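Imine reductase (PDB 4D3D) catalyses the NADPH-dependent, S-selective reduction of the imine 2-methylpyrroline, pairing a Rossmann-type cofactor domain with a helical C-terminal domain in a dimer. Local coordinates at residues G155-F160 with S173-E178; S23-G28 with E79-S84; T86-M91 with S111-E116; H132-V137 with G181-Y186. All coordinates share one frame; numbering follows the deposited sequence.

Contact 1 of 4, residues G155-F160 with S173-E178; sequences GDRVVF and SDYRGE
Tyr175 lays its ring between Gly155, Arg157 and Phe160, where strand 149-155, helix 157-170 and strand 171-175 form a beta-alpha-beta unit at one end of the sheet. Two of the three direct hydrogen bonds fall on Gly155: its N reaches Gly177 O at 3.0 Å, and its O takes the Tyr175 hydroxyl (OH) at 2.7 Å, in line with the carbonyl. That same oxygen lies at the edge of the tyrosine ring and also receives a CA-H contact from Glu178. Ring contacts are looser. The Phe160 and Tyr175 rings are nearly parallel, at 22°, but slid apart with centroids 5.1 Å from each other. Arg157 packs separately: its chain runs straight, then bends at chi3 (-120°), bringing one guanidinium face over Tyr175 CE2 with the planes strongly inclined.

Water and charged groups complete the contact, with Asp156 and Glu178 taken in their modelled conformers. Water 1 bridges Asp156 OD1 and the backbone O of Glu178. Glu178 OE2 accepts a hydrogen bond from water 2, which in turn accepts from Val158 N. At the first turn of the helix, Arg157 N donates to that same Glu178 OE2 at 2.9 Å, approaching from well above the carboxylate plane.

Contact 2 of 4, residues S23-G28 with E79-S84; sequences SVTVIG and ELVILS
Val24 and Leu80 lie side by side at the start of two neighbouring parallel strands, 23-27 and 80-83, in the middle of the Rossmann-type sheet. On the face with Val26 and Ile82, Val24 CG2 is the bump: with CG2 anti to the backbone N, it sits 3.9 Å from Leu80 CD2 and also rests on Ile82 CG1, filling the dip between the two larger side chains. Farther along the same face Val26 turns CG2 toward Ile82 CB.

The other face carries Thr25, Ile27, Val81 and Leu83. Here Ile27 does the filling. Its CD1 reaches back obliquely to Val81 CG1 at 3.7 Å, and its CB lies 3.9 Å from Leu83 CD2, the two side chains pointing the same way, so the isoleucine bridges the step between Val81 and Leu83. Thr25 turns its hydroxyl to Asn78 and the carbonyl of Ala74, leaving CG2 on the Val81 side.

Four backbone bonds join the strands: Thr25 N to Leu80 O, Ile82 N to Thr25 O, Ile27 N to Ile82 O at 2.9 Å, and Ser84 N to Ile27 O. Beyond the last, in the modelled conformer, Ser84 OG donates to Gly28 O at 2.8 Å, tilted 23° from the carbonyl plane. At the opposite end water 3 spans Ser23 O and Leu80 N. Gly28 opens a probable GxGxxG nucleotide-binding turn, and its CA makes a CA-H...O contact of 3.3 Å with Ser84 O. The chemistry thus implies an apolar strand pair held by four backbone bonds, the last of which, Ser84 N to Ile27 O, secures the strand right where that turn begins.

Contact 3 of 4, residues T86-M91 with S111-E116; sequences TDYNVM and SSDTPE
Tyr88 turns the CD1-CE1 side of its ring against Ser111 and Asp113. CD1 lies 3.7 Å from Ser111 CB and 3.9 Å from Asp113 CB, both approaching obliquely, and the ring stands 70° from the Asp113 carboxylate plane. With CG anti to its own carbonyl carbon (chi1 -81°), the torsion carries the ring to Ser111 and Asp113. Water 5 donates to Ser111 O and lies next to the Tyr88 hydroxyl, though that second leg is doubtfully short.

Ser111 OG, in the modelled conformer, lies 3.4 Å from Asp87 C and bonds to Leu85 O. Another bridge, water 4, donates to both Thr86 O and Ser112 O. Both aspartates are engaged locally: in the modelled conformer Asp87 OD1 caps helix 88-95 by accepting from Asn89 N through its anti lone pair, and Asp113 OD1 accepts likewise from Thr114 N.

Both segments hold a turn after a strand, 80-83 or 106-109, and the start of the following helix, 88-95 or 115-127. Tyr88 also packs on Ala118 and Ala121 of helix 115-127 and on Thr134 of strand 131-137, while Glu268 of the second subunit bonds to Thr114 OG1 and Glu116 N.

Contact 4 of 4, residues H132-V137 with G181-Y186; sequences HITGGV and GLAMLY
Thr134 CG2 meets the first turn of helix 182-210, touching Ala183 CB and Met184 CG, each at 3.8 Å. The contact is van der Waals packing. Ala183 CB is the small knob: besides the threonine methyl it rests 3.6 Å from Thr134 O, close to the strand backbone. Met184 starts off to the side, but its chain bends at chi2 (-29°) and chi3, which swings SD back over the strand, 3.9 Å from Thr134 CG2 and 4.0 Å from Gly135 O. Gly136 lets the helix come near, its CA standing 5.5 Å from the CA of Ala183.

Two polar groups bond outside the two segments: Thr134 OG1 to Pro180 O, and Ala183 N to Ser154 OG of the adjacent strand 149-155. Gly181 O accepts from Leu185 N.

Strand and helix run almost the same way, 20° apart, with axes 7.0 Å from each other. This is where the Rossmann-type domain meets the long helix leading into the C-terminal domain, a two-domain build expected of the 6-phosphogluconate dehydrogenase-like imine reductases.

From the N terminus, contact 2 closes the first loop, bringing strand 80-83 beside 23-27 after the chain has laid down strands 46-50 and 66-67. Contact 3 follows in series, joining the turns after strands 80-83 and 106-109; Leu83 touches Met91 between the two. Contact 4 opens next, at strand 131-137, and closes only at helix 182-210. Contact 1 lies wholly within that span, completing the last beta-alpha-beta unit before the chain leaves the sheet. Contact 4 ties the sheet to helix 182-210, with contacts 1 and 3 packed against it through Arg176 with Tyr186 and Pro115 with Gly181, while contact 2 pairs central strands. Contacts 1, 3 and 4 also reach the second subunit.

Contact 1 of 4, residues G155-F160 with S173-E178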
loop_
_atom_site.group_PDB
_atom_site.type_symbol
_atom_site.label_atom_id
_atom_site.label_comp_id
_atom_site.label_asym_id
_atom_site.label_seq_id
_atom_site.Cartn_x
_atom_site.Cartn_y
_atom_site.Cartn_z
ATOM N N GLY B 155 7.394 -10.810 -25.100
ATOM C CA GLY B 155 7.496 -10.885 -26.574
ATOM C C GLY B 155 7.714 -12.364 -26.974
ATOM O O GLY B 155 7.533 -13.290 -26.191
ATOM N N ASP B 156 8.000 -12.607 -28.241
ATOM C CA ASP B 156 8.101 -13.991 -28.731
ATOM C C ASP B 156 9.138 -14.772 -27.961
ATOM O O ASP B 156 10.284 -14.347 -27.806
ATOM C CB ASP B 156 8.437 -14.044 -30.237
ATOM C CG ASP B 156 7.208 -14.120 -31.120
ATOM O OD1 ASP B 156 6.052 -13.834 -30.668
ATOM O OD2 ASP B 156 7.425 -14.494 -32.302
ATOM N N ARG B 157 8.761 -15.946 -27.476
ATOM C CA ARG B 157 9.681 -16.713 -26.587
ATOM C C ARG B 157 10.956 -17.152 -27.326
ATOM O O ARG B 157 12.058 -17.165 -26.742
ATOM C CB ARG B 157 9.002 -17.935 -25.998
ATOM C CG ARG B 157 9.939 -18.747 -25.095
ATOM C CD ARG B 157 9.340 -19.996 -24.505
ATOM N NE ARG B 157 9.415 -19.815 -23.066
ATOM C CZ ARG B 157 8.378 -19.466 -22.296
ATOM N NH1 ARG B 157 7.139 -19.300 -22.789
ATOM N NH2 ARG B 157 8.594 -19.297 -21.001
ATOM N N VAL B 158 10.811 -17.512 -28.590
ATOM C CA VAL B 158 11.994 -17.987 -29.382
ATOM C C VAL B 158 12.980 -16.840 -29.638
ATOM O O VAL B 158 14.217 -17.026 -29.545
ATOM C CB VAL B 158 11.558 -18.722 -30.681
ATOM C CG1 VAL B 158 10.692 -17.855 -31.588
ATOM C CG2 VAL B 158 12.766 -19.301 -31.442
ATOM N N VAL B 159 12.458 -15.634 -29.888
ATOM C CA VAL B 159 13.289 -14.454 -30.087
ATOM C C VAL B 159 14.014 -14.128 -28.761
ATOM O O VAL B 159 15.187 -13.894 -28.711
ATOM C CB VAL B 159 12.461 -13.233 -30.623
ATOM C CG1 VAL B 159 13.326 -12.000 -30.701
ATOM C CG2 VAL B 159 11.923 -13.490 -32.031
ATOM N N PHE B 160 13.247 -14.104 -27.658
ATOM C CA PHE B 160 13.829 -13.885 -26.365
ATOM C C PHE B 160 14.933 -14.915 -26.030
ATOM O O PHE B 160 16.031 -14.542 -25.607
ATOM C CB PHE B 160 12.775 -13.854 -25.224
ATOM C CG PHE B 160 13.414 -13.701 -23.855
ATOM C CD1 PHE B 160 14.003 -12.501 -23.480
ATOM C CD2 PHE B 160 13.548 -14.790 -23.027
ATOM C CE1 PHE B 160 14.667 -12.398 -22.251
ATOM C CE2 PHE B 160 14.175 -14.680 -21.807
ATOM C CZ PHE B 160 14.750 -13.482 -21.438
ATOM N N SER B 173 17.074 -11.864 -15.773
ATOM C CA SER B 173 15.874 -11.698 -16.578
ATOM C C SER B 173 14.662 -12.305 -15.896
ATOM O O SER B 173 14.754 -13.278 -15.131
ATOM C CB SER B 173 16.072 -12.335 -17.934
ATOM O OG SER B 173 16.190 -13.742 -17.819
ATOM N N ASP B 174 13.501 -11.716 -16.134
ATOM C CA ASP B 174 12.265 -12.319 -15.743
ATOM C C ASP B 174 11.341 -12.282 -16.914
ATOM O O ASP B 174 10.645 -11.321 -17.143
ATOM C CB ASP B 174 11.701 -11.608 -14.497
ATOM C CG ASP B 174 10.357 -12.221 -13.983
ATOM O OD1 ASP B 174 9.805 -13.169 -14.561
ATOM O OD2 ASP B 174 9.825 -11.662 -12.984
ATOM N N TYR B 175 11.319 -13.363 -17.699
ATOM C CA TYR B 175 10.472 -13.444 -18.862
ATOM C C TYR B 175 9.018 -13.703 -18.446
ATOM O O TYR B 175 8.717 -14.714 -17.806
ATOM C CB TYR B 175 10.923 -14.586 -19.818
ATOM C CG TYR B 175 10.049 -14.747 -21.024
ATOM C CD1 TYR B 175 10.113 -13.839 -22.126
ATOM C CD2 TYR B 175 9.102 -15.752 -21.097
ATOM C CE1 TYR B 175 9.314 -14.020 -23.237
ATOM C CE2 TYR B 175 8.253 -15.890 -22.186
ATOM C CZ TYR B 175 8.362 -15.041 -23.270
ATOM O OH TYR B 175 7.527 -15.260 -24.348
ATOM N N ARG B 176 8.115 -12.825 -18.810
ATOM C CA ARG B 176 6.689 -12.928 -18.398
ATOM C C ARG B 176 5.692 -13.491 -19.386
ATOM O O ARG B 176 4.511 -13.703 -19.031
ATOM C CB ARG B 176 6.167 -11.520 -18.072
ATOM C CG ARG B 176 6.963 -10.838 -17.019
ATOM C CD ARG B 176 6.795 -11.279 -15.557
ATOM N NE ARG B 176 7.138 -12.647 -15.290
ATOM C CZ ARG B 176 6.340 -13.652 -14.955
ATOM N NH1 ARG B 176 5.018 -13.589 -14.796
ATOM N NH2 ARG B 176 6.918 -14.801 -14.814
ATOM N N GLY B 177 6.068 -13.723 -20.632
ATOM C CA GLY B 177 5.123 -14.274 -21.619
ATOM C C GLY B 177 5.211 -13.659 -23.008
ATOM O O GLY B 177 6.042 -12.775 -23.219
ATOM N N GLU B 178 4.343 -14.141 -23.890
ATOM C CA GLU B 178 4.484 -13.807 -25.314
ATOM C C GLU B 178 3.931 -12.413 -25.670
ATOM O O GLU B 178 4.412 -11.809 -26.622
ATOM C CB GLU B 178 3.889 -14.892 -26.219
ATOM C CG GLU B 178 4.628 -16.222 -26.220
ATOM C CD GLU B 178 5.352 -16.619 -27.535
ATOM O OE1 GLU B 178 5.035 -16.231 -28.676
ATOM O OE2 GLU B 178 6.273 -17.389 -27.411
HETATM O O HOH W 1 4.704 -11.979 -29.356
HETATM O O HOH W 2 7.884 -18.339 -29.269
#

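Contact 2 of 4, residues S23-G28 with E79-S84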
loop_
_atom_site.group_PDB
_atom_site.type_symbol
_atom_site.label_atom_id
_atom_site.label_comp_id
_atom_site.label_asym_id
_atom_site.label_seq_id
_atom_site.Cartn_x
_atom_site.Cartn_y
_atom_site.Cartn_z
ATOM N N SER B 23 28.654 -9.124 -30.039
ATOM C CA SER B 23 28.511 -7.851 -30.778
ATOM C C SER B 23 27.062 -7.344 -30.597
ATOM O O SER B 23 26.136 -8.146 -30.703
ATOM C CB SER B 23 28.783 -8.158 -32.259
ATOM O OG SER B 23 29.031 -6.981 -32.976
ATOM N N VAL B 24 26.867 -6.031 -30.364
ATOM C CA VAL B 24 25.535 -5.449 -30.101
ATOM C C VAL B 24 25.518 -3.935 -30.419
ATOM O O VAL B 24 26.562 -3.287 -30.372
ATOM C CB VAL B 24 25.152 -5.715 -28.625
ATOM C CG1 VAL B 24 26.089 -4.984 -27.664
ATOM C CG2 VAL B 24 23.671 -5.428 -28.349
ATOM N N THR B 25 24.362 -3.413 -30.799
ATOM C CA THR B 25 24.176 -1.988 -31.058
ATOM C C THR B 25 23.341 -1.385 -29.931
ATOM O O THR B 25 22.322 -1.986 -29.503
ATOM C CB THR B 25 23.466 -1.777 -32.414
ATOM O OG1 THR B 25 24.338 -2.171 -33.472
ATOM C CG2 THR B 25 23.050 -0.327 -32.603
ATOM N N VAL B 26 23.709 -0.187 -29.463
ATOM C CA VAL B 26 22.929 0.571 -28.462
ATOM C C VAL B 26 22.582 1.894 -29.108
ATOM O O VAL B 26 23.473 2.663 -29.506
ATOM C CB VAL B 26 23.694 0.778 -27.147
ATOM C CG1 VAL B 26 22.918 1.652 -26.200
ATOM C CG2 VAL B 26 24.020 -0.570 -26.530
ATOM N N ILE B 27 21.283 2.151 -29.225
ATOM C CA ILE B 27 20.768 3.372 -29.730
ATOM C C ILE B 27 20.097 4.110 -28.602
ATOM O O ILE B 27 19.193 3.620 -27.916
ATOM C CB ILE B 27 19.769 3.167 -30.885
ATOM C CG1 ILE B 27 20.454 2.716 -32.177
ATOM C CG2 ILE B 27 18.997 4.477 -31.150
ATOM C CD1 ILE B 27 19.556 2.229 -33.257
ATOM N N GLY B 28 20.556 5.331 -28.348
ATOM C CA GLY B 28 20.075 6.121 -27.213
ATOM C C GLY B 28 21.086 6.119 -26.068
ATOM O O GLY B 28 21.381 5.079 -25.467
ATOM N N GLU B 79 22.501 -7.594 -35.527
ATOM C CA GLU B 79 21.132 -8.126 -35.453
ATOM C C GLU B 79 20.380 -7.586 -34.243
ATOM O O GLU B 79 19.237 -7.183 -34.356
ATOM C CB GLU B 79 21.206 -9.647 -35.305
ATOM C CG GLU B 79 19.878 -10.339 -35.081
ATOM C CD GLU B 79 20.096 -11.876 -34.999
ATOM O OE1 GLU B 79 20.952 -12.349 -34.215
ATOM O OE2 GLU B 79 19.485 -12.562 -35.817
ATOM N N LEU B 80 21.078 -7.548 -33.109
ATOM C CA LEU B 80 20.469 -7.077 -31.847
ATOM C C LEU B 80 20.725 -5.585 -31.592
ATOM O O LEU B 80 21.911 -5.144 -31.579
ATOM C CB LEU B 80 21.015 -7.921 -30.704
ATOM C CG LEU B 80 20.367 -7.640 -29.349
ATOM C CD1 LEU B 80 18.914 -8.019 -29.352
ATOM C CD2 LEU B 80 21.103 -8.364 -28.222
ATOM N N VAL B 81 19.613 -4.835 -31.399
ATOM C CA VAL B 81 19.639 -3.369 -31.253
ATOM C C VAL B 81 18.909 -3.052 -29.961
ATOM O O VAL B 81 17.712 -3.263 -29.871
ATOM C CB VAL B 81 18.921 -2.737 -32.451
ATOM C CG1 VAL B 81 18.895 -1.225 -32.279
ATOM C CG2 VAL B 81 19.540 -3.204 -33.769
ATOM N N ILE B 82 19.647 -2.554 -28.964
ATOM C CA ILE B 82 19.023 -2.065 -27.728
ATOM C C ILE B 82 18.533 -0.617 -27.902
ATOM O O ILE B 82 19.326 0.240 -28.252
ATOM C CB ILE B 82 20.019 -2.134 -26.559
ATOM C CG1 ILE B 82 20.674 -3.510 -26.367
ATOM C CG2 ILE B 82 19.361 -1.629 -25.262
ATOM C CD1 ILE B 82 19.792 -4.668 -26.345
ATOM N N LEU B 83 17.245 -0.354 -27.718
ATOM C CA LEU B 83 16.732 0.983 -27.840
ATOM C C LEU B 83 16.535 1.529 -26.416
ATOM O O LEU B 83 15.556 1.215 -25.748
ATOM C CB LEU B 83 15.423 0.971 -28.582
ATOM C CG LEU B 83 15.482 0.443 -30.016
ATOM C CD1 LEU B 83 14.111 0.470 -30.602
ATOM C CD2 LEU B 83 16.334 1.367 -30.855
ATOM N N SER B 84 17.498 2.290 -25.948
ATOM C CA SER B 84 17.421 2.918 -24.645
ATOM C C SER B 84 17.035 4.390 -24.894
ATOM O O SER B 84 17.871 5.288 -24.841
ATOM C CB SER B 84 18.778 2.711 -23.948
ATOM O OG SER B 84 19.921 2.771 -24.833
HETATM O O HOH W 3 23.822 -8.833 -32.630
#

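Contact 3 of 4, residues T86-M91 with S111-E116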
loop_
_atom_site.group_PDB
_atom_site.type_symbol
_atom_site.label_atom_id
_atom_site.label_comp_id
_atom_site.label_asym_id
_atom_site.label_seq_id
_atom_site.Cartn_x
_atom_site.Cartn_y
_atom_site.Cartn_z
ATOM N N THR B 86 14.089 7.685 -24.642
ATOM C CA THR B 86 13.280 8.307 -23.592
ATOM C C THR B 86 11.780 7.985 -23.716
ATOM O O THR B 86 11.070 8.041 -22.729
ATOM C CB THR B 86 13.478 9.858 -23.555
ATOM O OG1 THR B 86 13.156 10.404 -24.833
ATOM C CG2 THR B 86 14.900 10.268 -23.160
ATOM N N ASP B 87 11.291 7.639 -24.927
ATOM C CA ASP B 87 9.872 7.425 -25.191
ATOM C C ASP B 87 9.734 6.555 -26.433
ATOM O O ASP B 87 10.638 6.605 -27.286
ATOM C CB ASP B 87 9.223 8.767 -25.507
ATOM C CG ASP B 87 7.696 8.743 -25.421
ATOM O OD1 ASP B 87 6.971 8.403 -26.393
ATOM O OD2 ASP B 87 7.199 9.147 -24.359
ATOM N N TYR B 88 8.618 5.858 -26.600
ATOM C CA TYR B 88 8.356 5.167 -27.876
ATOM C C TYR B 88 8.202 6.097 -29.065
ATOM O O TYR B 88 8.545 5.700 -30.250
ATOM C CB TYR B 88 7.085 4.290 -27.795
ATOM C CG TYR B 88 7.307 2.952 -27.152
ATOM C CD1 TYR B 88 7.336 2.790 -25.750
ATOM C CD2 TYR B 88 7.510 1.812 -27.959
ATOM C CE1 TYR B 88 7.559 1.541 -25.179
ATOM C CE2 TYR B 88 7.706 0.574 -27.390
ATOM C CZ TYR B 88 7.717 0.419 -26.043
ATOM O OH TYR B 88 8.035 -0.833 -25.552
ATOM N N ASN B 89 7.748 7.337 -28.828
ATOM C CA ASN B 89 7.719 8.278 -29.956
ATOM C C ASN B 89 9.056 8.501 -30.665
ATOM O O ASN B 89 9.061 8.773 -31.901
ATOM C CB ASN B 89 7.082 9.609 -29.585
ATOM C CG ASN B 89 5.615 9.425 -29.357
ATOM O OD1 ASN B 89 5.032 8.410 -29.797
ATOM N ND2 ASN B 89 5.039 10.299 -28.603
ATOM N N VAL B 90 10.127 8.424 -29.901
ATOM C CA VAL B 90 11.479 8.627 -30.427
ATOM C C VAL B 90 11.684 7.446 -31.409
ATOM O O VAL B 90 12.230 7.631 -32.461
ATOM C CB VAL B 90 12.603 8.621 -29.368
ATOM C CG1 VAL B 90 13.964 8.720 -30.025
ATOM C CG2 VAL B 90 12.429 9.805 -28.393
ATOM N N MET B 91 11.296 6.225 -31.017
ATOM C CA MET B 91 11.457 5.064 -31.924
ATOM C C MET B 91 10.872 5.276 -33.291
ATOM O O MET B 91 11.544 5.071 -34.308
ATOM C CB MET B 91 10.910 3.743 -31.308
ATOM C CG MET B 91 11.309 2.551 -32.100
ATOM S SD MET B 91 10.225 1.082 -32.000
ATOM C CE MET B 91 8.764 1.671 -32.765
ATOM N N SER B 111 11.876 1.723 -23.224
ATOM C CA SER B 111 11.135 2.883 -22.742
ATOM C C SER B 111 10.017 2.432 -21.774
ATOM O O SER B 111 9.294 1.482 -22.090
ATOM C CB SER B 111 10.493 3.603 -23.914
ATOM O OG SER B 111 11.476 4.157 -24.832
ATOM N N SER B 112 9.838 3.136 -20.652
ATOM C CA SER B 112 8.650 2.927 -19.784
ATOM C C SER B 112 7.404 3.612 -20.337
ATOM O O SER B 112 7.370 4.848 -20.563
ATOM C CB SER B 112 8.987 3.389 -18.327
ATOM O OG SER B 112 7.904 3.140 -17.447
ATOM N N ASP B 113 6.388 2.803 -20.586
ATOM C CA ASP B 113 5.131 3.228 -21.071
ATOM C C ASP B 113 4.112 2.108 -20.801
ATOM O O ASP B 113 4.369 1.211 -19.937
ATOM C CB ASP B 113 5.212 3.619 -22.601
ATOM C CG ASP B 113 4.227 4.725 -22.981
ATOM O OD1 ASP B 113 2.980 4.775 -22.640
ATOM O OD2 ASP B 113 4.666 5.636 -23.714
ATOM N N THR B 114 2.946 2.287 -21.391
ATOM C CA THR B 114 1.842 1.462 -21.172
ATOM C C THR B 114 2.069 0.111 -21.941
ATOM O O THR B 114 2.859 0.001 -22.918
ATOM C CB THR B 114 0.547 2.096 -21.589
ATOM O OG1 THR B 114 0.403 2.171 -23.024
ATOM C CG2 THR B 114 0.342 3.518 -20.944
ATOM N N PRO B 115 1.285 -0.882 -21.544
ATOM C CA PRO B 115 1.276 -2.148 -22.294
ATOM C C PRO B 115 0.839 -1.916 -23.752
ATOM O O PRO B 115 1.408 -2.523 -24.647
ATOM C CB PRO B 115 0.223 -2.945 -21.524
ATOM C CG PRO B 115 0.360 -2.459 -20.080
ATOM C CD PRO B 115 0.562 -0.983 -20.237
ATOM N N GLU B 116 -0.170 -1.080 -23.994
ATOM C CA GLU B 116 -0.675 -0.884 -25.370
ATOM C C GLU B 116 0.378 -0.209 -26.249
ATOM O O GLU B 116 0.530 -0.554 -27.425
ATOM C CB GLU B 116 -1.974 -0.136 -25.383
ATOM C CG GLU B 116 -2.506 0.264 -26.765
ATOM C CD GLU B 116 -3.825 1.078 -26.758
ATOM O OE1 GLU B 116 -4.451 1.295 -25.689
ATOM O OE2 GLU B 116 -4.304 1.462 -27.871
HETATM O O HOH W 4 8.438 6.848 -21.823
HETATM O O HOH W 5 9.265 -0.959 -23.443
#

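Contact 4 of 4, residues H132-V137 with G181-Y186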
loop_
_atom_site.group_PDB
_atom_site.type_symbol
_atom_site.label_atom_id
_atom_site.label_comp_id
_atom_site.label_asym_id
_atom_site.label_seq_id
_atom_site.Cartn_x
_atom_site.Cartn_y
_atom_site.Cartn_z
ATOM N N HIS B 132 10.445 -7.713 -31.897
ATOM C CA HIS B 132 10.402 -6.735 -30.781
ATOM C C HIS B 132 10.471 -7.496 -29.448
ATOM O O HIS B 132 9.769 -8.482 -29.317
ATOM C CB HIS B 132 9.171 -5.905 -30.861
ATOM C CG HIS B 132 8.955 -4.965 -29.702
ATOM N ND1 HIS B 132 8.365 -5.341 -28.512
ATOM C CD2 HIS B 132 9.215 -3.651 -29.581
ATOM C CE1 HIS B 132 8.256 -4.296 -27.709
ATOM N NE2 HIS B 132 8.803 -3.264 -28.320
ATOM N N ILE B 133 11.425 -7.137 -28.586
ATOM C CA ILE B 133 11.427 -7.626 -27.162
ATOM C C ILE B 133 11.163 -6.412 -26.302
ATOM O O ILE B 133 11.777 -5.326 -26.485
ATOM C CB ILE B 133 12.692 -8.325 -26.779
ATOM C CG1 ILE B 133 12.960 -9.591 -27.589
ATOM C CG2 ILE B 133 12.673 -8.701 -25.320
ATOM C CD1 ILE B 133 14.407 -10.010 -27.429
ATOM N N THR B 134 10.162 -6.536 -25.398
ATOM C CA THR B 134 9.865 -5.470 -24.450
ATOM C C THR B 134 10.657 -5.690 -23.217
ATOM O O THR B 134 10.604 -6.768 -22.663
ATOM C CB THR B 134 8.355 -5.419 -24.091
ATOM O OG1 THR B 134 7.626 -5.413 -25.311
ATOM C CG2 THR B 134 7.967 -4.142 -23.301
ATOM N N GLY B 135 11.318 -4.651 -22.703
ATOM C CA GLY B 135 12.022 -4.772 -21.440
ATOM C C GLY B 135 11.606 -3.669 -20.438
ATOM O O GLY B 135 11.503 -2.511 -20.804
ATOM N N GLY B 136 11.371 -4.075 -19.195
ATOM C CA GLY B 136 11.002 -3.228 -18.060
ATOM C C GLY B 136 12.105 -3.300 -17.018
ATOM O O GLY B 136 12.131 -4.207 -16.215
ATOM N N VAL B 137 13.063 -2.367 -17.102
ATOM C CA VAL B 137 14.233 -2.409 -16.210
ATOM C C VAL B 137 13.810 -1.916 -14.821
ATOM O O VAL B 137 13.263 -0.842 -14.701
ATOM C CB VAL B 137 15.393 -1.573 -16.770
ATOM C CG1 VAL B 137 16.622 -1.644 -15.848
ATOM C CG2 VAL B 137 15.772 -2.047 -18.188
ATOM N N GLY B 181 2.993 -6.530 -24.323
ATOM C CA GLY B 181 2.535 -5.599 -23.283
ATOM C C GLY B 181 2.920 -6.075 -21.871
ATOM O O GLY B 181 2.916 -5.267 -20.939
ATOM N N LEU B 182 3.243 -7.372 -21.678
ATOM C CA LEU B 182 3.398 -7.889 -20.295
ATOM C C LEU B 182 4.543 -7.355 -19.470
ATOM O O LEU B 182 4.373 -7.087 -18.262
ATOM C CB LEU B 182 3.423 -9.447 -20.270
ATOM C CG LEU B 182 2.188 -10.145 -20.752
ATOM C CD1 LEU B 182 2.488 -11.623 -20.846
ATOM C CD2 LEU B 182 0.992 -9.958 -19.812
ATOM N N ALA B 183 5.707 -7.102 -20.085
ATOM C CA ALA B 183 6.788 -6.499 -19.381
ATOM C C ALA B 183 6.405 -5.139 -18.804
ATOM O O ALA B 183 6.766 -4.834 -17.635
ATOM C CB ALA B 183 7.997 -6.351 -20.267
ATOM N N MET B 184 5.611 -4.373 -19.533
ATOM C CA MET B 184 5.144 -3.080 -19.029
ATOM C C MET B 184 3.997 -3.258 -17.999
ATOM O O MET B 184 3.874 -2.467 -17.042
ATOM C CB MET B 184 4.717 -2.168 -20.174
ATOM C CG MET B 184 5.897 -1.741 -21.122
ATOM S SD MET B 184 7.588 -1.623 -20.414
ATOM C CE MET B 184 6.911 -0.368 -19.569
ATOM N N LEU B 185 3.171 -4.251 -18.220
ATOM C CA LEU B 185 2.033 -4.516 -17.338
ATOM C C LEU B 185 2.536 -4.765 -15.927
ATOM O O LEU B 185 2.116 -4.058 -14.987
ATOM C CB LEU B 185 1.193 -5.655 -17.787
ATOM C CG LEU B 185 -0.009 -5.958 -16.801
ATOM C CD1 LEU B 185 -1.106 -4.896 -16.781
ATOM C CD2 LEU B 185 -0.481 -7.326 -17.182
ATOM N N TYR B 186 3.428 -5.700 -15.772
ATOM C CA TYR B 186 3.938 -6.072 -14.428
ATOM C C TYR B 186 4.664 -4.889 -13.729
ATOM O O TYR B 186 4.471 -4.593 -12.558
ATOM C CB TYR B 186 4.838 -7.262 -14.468
ATOM C CG TYR B 186 4.107 -8.617 -14.625
ATOM C CD1 TYR B 186 3.774 -9.135 -15.860
ATOM C CD2 TYR B 186 3.678 -9.335 -13.489
ATOM C CE1 TYR B 186 3.091 -10.346 -15.997
ATOM C CE2 TYR B 186 2.979 -10.538 -13.626
ATOM C CZ TYR B 186 2.701 -11.046 -14.847
ATOM O OH TYR B 186 2.047 -12.278 -14.954
#